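Local atomic coordinates of TodX (Pseudomonas putida, PDB entry 3BS0), a protein that probably carries toluene and similar aromatic hydrocarbons across the outer membrane, as a beta-barrel channel of the OmpP1/FadL family. Residues 163-168 with 201-206; 252-257 with 264-269. One frame throughout, in Å; residues are numbered along the deposited sequence.

Contact 1: residues 163-168 with 201-206; sequences NLELLL and HFSLSR. With C8E ((hydroxyethyloxy)tri(ethyloxy)octane), chain D.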
ATOM      1  N   ASN A 163       2.727 -11.903   4.284  1.00 32.22           N
ATOM      2  CA  ASN A 163       3.718 -12.621   5.072  1.00 31.00           C
ATOM      3  C   ASN A 163       3.667 -12.015   6.470  1.00 31.13           C
ATOM      4  O   ASN A 163       3.627 -10.795   6.639  1.00 28.26           O
ATOM      5  CB  ASN A 163       5.116 -12.482   4.472  1.00 31.42           C
ATOM      6  CG  ASN A 163       5.289 -13.329   3.234  1.00 32.91           C
ATOM      7  OD1 ASN A 163       5.236 -14.552   3.300  1.00 30.03           O
ATOM      8  ND2 ASN A 163       5.485 -12.684   2.092  1.00 39.13           N
ATOM      9  N   LEU A 164       3.646 -12.882   7.472  1.00 31.44           N
ATOM     10  CA  LEU A 164       3.564 -12.450   8.846  1.00 29.72           C
ATOM     11  C   LEU A 164       4.405 -13.337   9.755  1.00 30.85           C
ATOM     12  O   LEU A 164       4.499 -14.545   9.566  1.00 33.59           O
ATOM     13  CB  LEU A 164       2.108 -12.516   9.303  1.00 30.59           C
ATOM     14  CG  LEU A 164       1.494 -11.427  10.172  1.00 30.76           C
ATOM     15  CD1 LEU A 164       0.265 -11.999  10.862  1.00 30.53           C
ATOM     16  CD2 LEU A 164       2.490 -10.948  11.188  1.00 31.40           C
ATOM     17  N   GLU A 165       4.998 -12.710  10.755  1.00 29.55           N
ATOM     18  CA  GLU A 165       5.803 -13.370  11.763  1.00 28.21           C
ATOM     19  C   GLU A 165       5.408 -12.463  12.943  1.00 29.61           C
ATOM     20  O   GLU A 165       5.734 -11.274  12.941  1.00 29.84           O
ATOM     21  CB  GLU A 165       7.286 -13.240  11.387  1.00 28.79           C
ATOM     22  CG  GLU A 165       8.155 -14.509  11.560  1.00 28.95           C
ATOM     23  CD  GLU A 165       7.563 -15.782  10.929  1.00 27.44           C
ATOM     24  OE1 GLU A 165       7.189 -15.764   9.725  1.00 20.76           O
ATOM     25  OE2 GLU A 165       7.494 -16.810  11.655  1.00 27.37           O
ATOM     26  N   LEU A 166       4.668 -13.004  13.916  1.00 26.64           N
ATOM     27  CA  LEU A 166       4.198 -12.216  15.053  1.00 24.65           C
ATOM     28  C   LEU A 166       4.076 -12.902  16.434  1.00 23.95           C
ATOM     29  O   LEU A 166       3.293 -13.816  16.630  1.00 25.28           O
ATOM     30  CB  LEU A 166       2.849 -11.615  14.694  1.00 24.78           C
ATOM     31  CG  LEU A 166       2.054 -10.844  15.747  1.00 26.67           C
ATOM     32  CD1 LEU A 166       2.764  -9.557  16.078  1.00 27.25           C
ATOM     33  CD2 LEU A 166       0.657 -10.549  15.198  1.00 26.27           C
ATOM     34  N   LEU A 167       4.835 -12.415  17.400  1.00 22.91           N
ATOM     35  CA  LEU A 167       4.795 -12.947  18.738  1.00 23.18           C
ATOM     36  C   LEU A 167       3.925 -12.058  19.613  1.00 26.48           C
ATOM     37  O   LEU A 167       4.001 -10.838  19.555  1.00 27.81           O
ATOM     38  CB  LEU A 167       6.201 -13.029  19.320  1.00 20.09           C
ATOM     39  CG  LEU A 167       6.378 -13.778  20.652  1.00 25.08           C
ATOM     40  CD1 LEU A 167       7.865 -14.148  20.861  1.00 21.34           C
ATOM     41  CD2 LEU A 167       5.881 -12.920  21.816  1.00 24.61           C
ATOM     42  N   LEU A 168       3.073 -12.685  20.403  1.00 27.39           N
ATOM     43  CA  LEU A 168       2.229 -11.964  21.316  1.00 30.29           C
ATOM     44  C   LEU A 168       2.513 -12.537  22.690  1.00 32.24           C
ATOM     45  O   LEU A 168       2.226 -13.708  22.958  1.00 35.03           O
ATOM     46  CB  LEU A 168       0.753 -12.147  20.980  1.00 30.42           C
ATOM     47  CG  LEU A 168       0.272 -11.526  19.654  1.00 35.23           C
ATOM     48  CD1 LEU A 168      -1.227 -11.851  19.472  1.00 33.70           C
ATOM     49  CD2 LEU A 168       0.514 -10.007  19.638  1.00 27.45           C
ATOM     50  N   HIS A 201       2.973 -17.504  19.052  1.00 31.53           N
ATOM     51  CA  HIS A 201       3.552 -16.927  17.864  1.00 31.56           C
ATOM     52  C   HIS A 201       2.788 -17.315  16.618  1.00 33.02           C
ATOM     53  O   HIS A 201       2.395 -18.476  16.431  1.00 31.74           O
ATOM     54  CB  HIS A 201       5.004 -17.355  17.717  1.00 28.20           C
ATOM     55  CG  HIS A 201       5.641 -16.854  16.463  1.00 30.66           C
ATOM     56  ND1 HIS A 201       6.095 -15.560  16.326  1.00 31.99           N
ATOM     57  CD2 HIS A 201       5.914 -17.477  15.292  1.00 29.49           C
ATOM     58  CE1 HIS A 201       6.632 -15.411  15.129  1.00 31.79           C
ATOM     59  NE2 HIS A 201       6.534 -16.558  14.482  1.00 30.16           N
ATOM     60  N   PHE A 202       2.571 -16.322  15.772  1.00 30.49           N
ATOM     61  CA  PHE A 202       1.901 -16.557  14.527  1.00 32.35           C
ATOM     62  C   PHE A 202       2.885 -16.438  13.384  1.00 31.86           C
ATOM     63  O   PHE A 202       3.636 -15.487  13.312  1.00 34.06           O
ATOM     64  CB  PHE A 202       0.762 -15.571  14.354  1.00 35.13           C
ATOM     65  CG  PHE A 202      -0.546 -16.122  14.782  1.00 35.78           C
ATOM     66  CD1 PHE A 202      -1.109 -15.758  15.994  1.00 37.63           C
ATOM     67  CD2 PHE A 202      -1.190 -17.051  13.995  1.00 36.77           C
ATOM     68  CE1 PHE A 202      -2.303 -16.313  16.420  1.00 38.22           C
ATOM     69  CE2 PHE A 202      -2.382 -17.615  14.407  1.00 40.28           C
ATOM     70  CZ  PHE A 202      -2.940 -17.246  15.624  1.00 39.10           C
ATOM     71  N   SER A 203       2.893 -17.420  12.499  1.00 30.93           N
ATOM     72  CA  SER A 203       3.800 -17.387  11.375  1.00 31.13           C
ATOM     73  C   SER A 203       3.118 -17.688  10.043  1.00 33.15           C
ATOM     74  O   SER A 203       2.387 -18.673   9.893  1.00 32.90           O
ATOM     75  CB  SER A 203       4.946 -18.366  11.613  1.00 31.06           C
ATOM     76  OG  SER A 203       5.742 -18.490  10.453  1.00 34.40           O
ATOM     77  N   LEU A 204       3.341 -16.799   9.087  1.00 33.55           N
ATOM     78  CA  LEU A 204       2.806 -16.925   7.738  1.00 35.45           C
ATOM     79  C   LEU A 204       4.041 -16.697   6.878  1.00 38.40           C
ATOM     80  O   LEU A 204       4.307 -15.595   6.422  1.00 39.05           O
ATOM     81  CB  LEU A 204       1.747 -15.858   7.494  1.00 31.87           C
ATOM     82  CG  LEU A 204       0.382 -16.146   8.125  1.00 31.62           C
ATOM     83  CD1 LEU A 204       0.455 -16.305   9.642  1.00 27.11           C
ATOM     84  CD2 LEU A 204      -0.531 -14.995   7.760  1.00 32.83           C
ATOM     85  N   SER A 205       4.794 -17.769   6.680  1.00 42.11           N
ATOM     86  CA  SER A 205       6.057 -17.732   5.963  1.00 47.76           C
ATOM     87  C   SER A 205       6.111 -18.328   4.573  1.00 52.90           C
ATOM     88  O   SER A 205       7.120 -18.189   3.895  1.00 55.09           O
ATOM     89  CB  SER A 205       7.096 -18.484   6.772  1.00 47.80           C
ATOM     90  OG  SER A 205       6.905 -19.879   6.573  1.00 47.36           O
ATOM     91  N   ARG A 206       5.058 -19.009   4.148  1.00 59.77           N
ATOM     92  CA  ARG A 206       5.088 -19.670   2.851  1.00 63.99           C
ATOM     93  C   ARG A 206       5.018 -18.841   1.609  1.00 66.10           C
ATOM     94  O   ARG A 206       4.338 -17.817   1.559  1.00 68.09           O
ATOM     95  CB  ARG A 206       3.983 -20.718   2.758  1.00 64.01           C
ATOM     96  CG  ARG A 206       4.345 -22.030   3.398  1.00 64.83           C
ATOM     97  CD  ARG A 206       4.477 -21.861   4.885  1.00 66.71           C
ATOM     98  NE  ARG A 206       3.861 -22.974   5.594  1.00 70.16           N
ATOM     99  CZ  ARG A 206       3.502 -22.932   6.874  1.00 71.35           C
ATOM    100  NH1 ARG A 206       3.702 -21.824   7.580  1.00 71.37           N
ATOM    101  NH2 ARG A 206       2.940 -23.991   7.445  1.00 70.86           N
TER
HETATM  102  C1  C8E D 503      -5.183  -4.182   3.149  1.00 96.03           C
HETATM  103  C2  C8E D 503      -4.276  -4.667   4.191  1.00 96.50           C
HETATM  104  C3  C8E D 503      -4.739  -5.800   4.995  1.00 96.32           C
HETATM  105  C4  C8E D 503      -3.564  -6.304   5.615  1.00 95.55           C
HETATM  106  C5  C8E D 503      -3.893  -7.008   6.805  1.00 94.76           C
HETATM  107  C6  C8E D 503      -2.666  -7.469   7.404  1.00 95.04           C
HETATM  108  C7  C8E D 503      -3.192  -7.415   8.811  1.00 95.39           C
HETATM  109  C8  C8E D 503      -4.153  -8.467   9.159  1.00 95.35           C
HETATM  110  O9  C8E D 503      -4.137  -9.236  10.336  1.00 94.79           O
HETATM  111  C10 C8E D 503      -2.903 -10.042  10.497  1.00 96.02           C
HETATM  112  C11 C8E D 503      -3.160 -10.829  11.818  1.00 96.44           C
HETATM  113  O12 C8E D 503      -3.690 -12.264  11.636  1.00 96.92           O
HETATM  114  C13 C8E D 503      -2.741 -13.171  12.278  1.00 96.78           C
HETATM  115  C14 C8E D 503      -2.572 -13.171  13.846  1.00 96.29           C
HETATM  116  O15 C8E D 503      -3.623 -13.163  14.899  1.00 96.61           O
HETATM  117  C16 C8E D 503      -3.997 -11.752  15.207  1.00 96.48           C
HETATM  118  C17 C8E D 503      -3.128 -11.063  16.286  1.00 96.65           C
HETATM  119  O18 C8E D 503      -3.561 -10.395  17.474  1.00 96.14           O
HETATM  120  C19 C8E D 503      -3.833  -8.984  17.203  1.00 95.48           C
HETATM  121  C20 C8E D 503      -3.122  -7.723  17.812  1.00 95.40           C
HETATM  122  O21 C8E D 503      -3.813  -7.017  18.839  1.00 94.25           O
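Glu165 OE2 is gripped by two donors from the neighbouring strand. Ser203 OG donates to Glu165 OE2 at 2.7 Å on the syn side, close to the carboxylate plane. His201 NE2 donates to the same Glu165 OE2 at 3.0 Å. This bond is nearly straight (172°) and OE2 lies in the ring plane, but the histidine reaches the carboxylate from above its plane. The ring and carboxylate planes are 38° apart. The glutamate chain bends at chi2 (50°), which folds the carboxylate back over the strand 201-204. The two bonds hold the group in place and would probably stabilise its negative charge. The CG of Glu165 and the CB of Leu167 sit at the edge of the His201 ring. Phe126 meets the same ring from outside the two segments.

The backbones run antiparallel. Leu164 and Leu204 form one hydrogen-bonded pair, and Leu166 and Phe202 form the next. Glu165 with Ser203 and Leu167 with His201 are the non-hydrogen-bonded pairs.

The other face of the strands is apolar. Leu164 CB packs on Leu204 CB at 3.8 Å. A detergent molecule, C8E, lies along this face. Its C14 stands over one face of the Phe202 ring, 3.6 Å above the plane and offset toward the rim. Leu164 CD1 touches C8E C13 at 3.5 Å, and Leu168 CD1 comes to 3.4 Å from C8E O18. Leu166 CD2 adds a looser contact with C8E C17.

One face thus carries the Glu165, Ser203 and His201 network beside Leu167. Against the leucines and phenylalanine of the other lies the polyether part of C8E. The arrangement is consistent with an amphiphile-binding surface of a FadL-family outer-membrane barrel, built on an antiparallel strand pair.

Contact 2: residues 252-257 with 264-269; sequences ATLSAI and LPLDGD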
ATOM      1  N   ALA A 252      -0.301 -21.433   7.913  1.00 37.29           N
ATOM      2  CA  ALA A 252       0.218 -20.672   9.029  1.00 35.88           C
ATOM      3  C   ALA A 252       0.577 -21.627  10.142  1.00 36.62           C
ATOM      4  O   ALA A 252      -0.032 -22.682  10.290  1.00 40.02           O
ATOM      5  CB  ALA A 252      -0.827 -19.687   9.515  1.00 36.06           C
ATOM      6  N   THR A 253       1.581 -21.263  10.922  1.00 36.78           N
ATOM      7  CA  THR A 253       2.000 -22.080  12.036  1.00 33.61           C
ATOM      8  C   THR A 253       1.707 -21.345  13.331  1.00 33.30           C
ATOM      9  O   THR A 253       2.295 -20.305  13.621  1.00 32.60           O
ATOM     10  CB  THR A 253       3.510 -22.382  11.993  1.00 34.14           C
ATOM     11  OG1 THR A 253       3.834 -23.068  10.783  1.00 36.13           O
ATOM     12  CG2 THR A 253       3.905 -23.248  13.183  1.00 33.46           C
ATOM     13  N   LEU A 254       0.770 -21.869  14.103  1.00 34.80           N
ATOM     14  CA  LEU A 254       0.453 -21.269  15.387  1.00 32.48           C
ATOM     15  C   LEU A 254       1.386 -21.987  16.331  1.00 33.35           C
ATOM     16  O   LEU A 254       1.432 -23.211  16.352  1.00 32.85           O
ATOM     17  CB  LEU A 254      -0.976 -21.555  15.794  1.00 32.47           C
ATOM     18  CG  LEU A 254      -1.154 -21.231  17.271  1.00 37.62           C
ATOM     19  CD1 LEU A 254      -1.131 -19.717  17.478  1.00 36.56           C
ATOM     20  CD2 LEU A 254      -2.455 -21.832  17.772  1.00 38.29           C
ATOM     21  N   SER A 255       2.144 -21.230  17.104  1.00 33.22           N
ATOM     22  CA  SER A 255       3.085 -21.837  18.014  1.00 31.08           C
ATOM     23  C   SER A 255       3.032 -21.217  19.406  1.00 29.35           C
ATOM     24  O   SER A 255       3.222 -20.030  19.588  1.00 30.66           O
ATOM     25  CB  SER A 255       4.484 -21.744  17.418  1.00 30.26           C
ATOM     26  OG  SER A 255       5.335 -21.083  18.312  1.00 36.84           O
ATOM     27  N   ALA A 256       2.748 -22.057  20.382  1.00 29.57           N
ATOM     28  CA  ALA A 256       2.624 -21.662  21.762  1.00 27.90           C
ATOM     29  C   ALA A 256       3.977 -21.768  22.417  1.00 26.23           C
ATOM     30  O   ALA A 256       4.756 -22.662  22.090  1.00 26.23           O
ATOM     31  CB  ALA A 256       1.618 -22.582  22.469  1.00 25.99           C
ATOM     32  N   ILE A 257       4.258 -20.851  23.338  1.00 25.14           N
ATOM     33  CA  ILE A 257       5.521 -20.871  24.053  1.00 26.38           C
ATOM     34  C   ILE A 257       5.301 -20.783  25.569  1.00 26.63           C
ATOM     35  O   ILE A 257       4.570 -19.916  26.068  1.00 28.16           O
ATOM     36  CB  ILE A 257       6.407 -19.737  23.558  1.00 26.00           C
ATOM     37  CG1 ILE A 257       6.538 -19.844  22.027  1.00 23.18           C
ATOM     38  CG2 ILE A 257       7.787 -19.813  24.235  1.00 23.53           C
ATOM     39  CD1 ILE A 257       6.246 -18.546  21.290  1.00 20.07           C
ATOM     40  N   LEU A 264       5.461 -25.211  21.165  1.00 35.31           N
ATOM     41  CA  LEU A 264       4.478 -26.212  20.761  1.00 35.11           C
ATOM     42  C   LEU A 264       3.759 -25.700  19.517  1.00 34.06           C
ATOM     43  O   LEU A 264       2.638 -25.189  19.600  1.00 30.58           O
ATOM     44  CB  LEU A 264       3.475 -26.449  21.903  1.00 35.06           C
ATOM     45  CG  LEU A 264       2.540 -27.664  21.882  1.00 36.55           C
ATOM     46  CD1 LEU A 264       1.582 -27.576  23.087  1.00 37.59           C
ATOM     47  CD2 LEU A 264       1.756 -27.729  20.579  1.00 31.62           C
ATOM     48  N   PRO A 265       4.405 -25.843  18.346  1.00 35.26           N
ATOM     49  CA  PRO A 265       3.944 -25.440  17.008  1.00 35.56           C
ATOM     50  C   PRO A 265       2.743 -26.225  16.513  1.00 37.60           C
ATOM     51  O   PRO A 265       2.503 -27.349  16.937  1.00 36.01           O
ATOM     52  CB  PRO A 265       5.155 -25.713  16.136  1.00 36.16           C
ATOM     53  CG  PRO A 265       5.690 -26.980  16.750  1.00 37.38           C
ATOM     54  CD  PRO A 265       5.660 -26.609  18.236  1.00 37.68           C
ATOM     55  N   LEU A 266       1.989 -25.634  15.600  1.00 39.92           N
ATOM     56  CA  LEU A 266       0.854 -26.333  15.066  1.00 39.82           C
ATOM     57  C   LEU A 266       0.381 -25.714  13.762  1.00 41.98           C
ATOM     58  O   LEU A 266      -0.114 -24.583  13.722  1.00 42.05           O
ATOM     59  CB  LEU A 266      -0.232 -26.425  16.138  1.00 42.64           C
ATOM     60  CG  LEU A 266      -1.438 -25.526  16.370  1.00 46.10           C
ATOM     61  CD1 LEU A 266      -2.492 -25.855  15.341  1.00 45.16           C
ATOM     62  CD2 LEU A 266      -2.005 -25.796  17.768  1.00 45.48           C
ATOM     63  N   ASP A 267       0.590 -26.483  12.687  1.00 42.65           N
ATOM     64  CA  ASP A 267       0.241 -26.102  11.317  1.00 41.69           C
ATOM     65  C   ASP A 267      -1.233 -26.231  11.043  1.00 41.94           C
ATOM     66  O   ASP A 267      -1.891 -27.127  11.560  1.00 42.26           O
ATOM     67  CB  ASP A 267       0.967 -26.982  10.307  1.00 41.29           C
ATOM     68  CG  ASP A 267       2.413 -27.175  10.646  1.00 41.31           C
ATOM     69  OD1 ASP A 267       3.086 -26.176  10.979  1.00 44.25           O
ATOM     70  OD2 ASP A 267       2.879 -28.326  10.571  1.00 37.30           O
ATOM     71  N   GLY A 268      -1.739 -25.336  10.206  1.00 40.78           N
ATOM     72  CA  GLY A 268      -3.140 -25.368   9.868  1.00 39.10           C
ATOM     73  C   GLY A 268      -3.443 -24.317   8.831  1.00 39.85           C
ATOM     74  O   GLY A 268      -2.547 -23.784   8.176  1.00 41.90           O
ATOM     75  N   ASP A 269      -4.725 -24.028   8.683  1.00 38.85           N
ATOM     76  CA  ASP A 269      -5.188 -23.032   7.744  1.00 38.58           C
ATOM     77  C   ASP A 269      -5.459 -21.722   8.488  1.00 36.54           C
ATOM     78  O   ASP A 269      -5.781 -21.730   9.680  1.00 33.17           O
ATOM     79  CB  ASP A 269      -6.479 -23.515   7.077  1.00 42.22           C
ATOM     80  CG  ASP A 269      -7.025 -22.511   6.088  1.00 47.01           C
ATOM     81  OD1 ASP A 269      -6.461 -22.407   4.973  1.00 50.52           O
ATOM     82  OD2 ASP A 269      -8.007 -21.813   6.431  1.00 46.77           O
TER
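Thr253 pairs with Asp267 and Leu254 with Leu266 across an antiparallel beta hairpin. Strands 244-257 and 263-272 are its two arms, and it belongs to the antiparallel strand system of this outer-membrane beta-barrel protein. The short segments run at 159° to each other.

Backbone hydrogen bonds come in three pairs. Ala256 and Leu264 exchange two bonds near the turn. The one from Leu264 N to Ala256 O is 2.8 Å long. In the middle, Leu254 N bonds to Leu266 O at 2.9 Å, while the return bond from Leu266 N to Leu254 O is weak because its N-H is badly bent (116°). At the far end, Ala252 and Gly268 are joined by longer bonds, and their CA atoms are 5.8 Å apart. The strands therefore part slightly at the glycine.

Apolar contacts lie on the face of Leu254, Leu266, Ala256 and Leu264. Leu254 and Leu266 lie side by side and point the same way, with CD2 touching CD2 at 4.0 Å. Ala256 CB faces Leu264 CB at 4.3 Å. Helix 186-194 covers this face: Leu186 meets both Leu254 and Leu266, and Phe193 meets Ala256 and Leu264. Phe315 also packs on the leucine pair.

The opposite face carries Thr253, Ser255, Pro265 and Asp267. Ser255 CB rests on Pro265 CA. With OG1 beside the backbone N (chi1 -59°), the Thr253 methyl CG2 falls anti to N and meets Pro265 CB at 4.0 Å.

The polar side-chain bond is on the same face. Thr253 and Asp267 lie alongside each other, and Thr253 OG1 donates to Asp267 OD1 at 3.2 Å, meeting the oxygen nearly along its C-O axis.

Contacts 1 and 2 are neighbours in the same sheet, with centres about 9 Å apart. Strand 199-204 of contact 1 pairs directly with strand 244-257 of contact 2. His201 N and Ser255 O are 2.6 Å apart, and Ser203 O and Thr253 N are 2.9 Å apart; both are probable hydrogen bonds. The order across the sheet is therefore 163-168, 201-204, 252-257, 264-269. The apolar face continues over this join, where Phe202 touches Leu254 and Leu204 touches Ala252. One C8E lies against contact 1, and a second C8E comes within about 4 Å (nearest atoms) of the Leu254 side chain. On the face of Glu165 and Thr253, His201 touches Ser255.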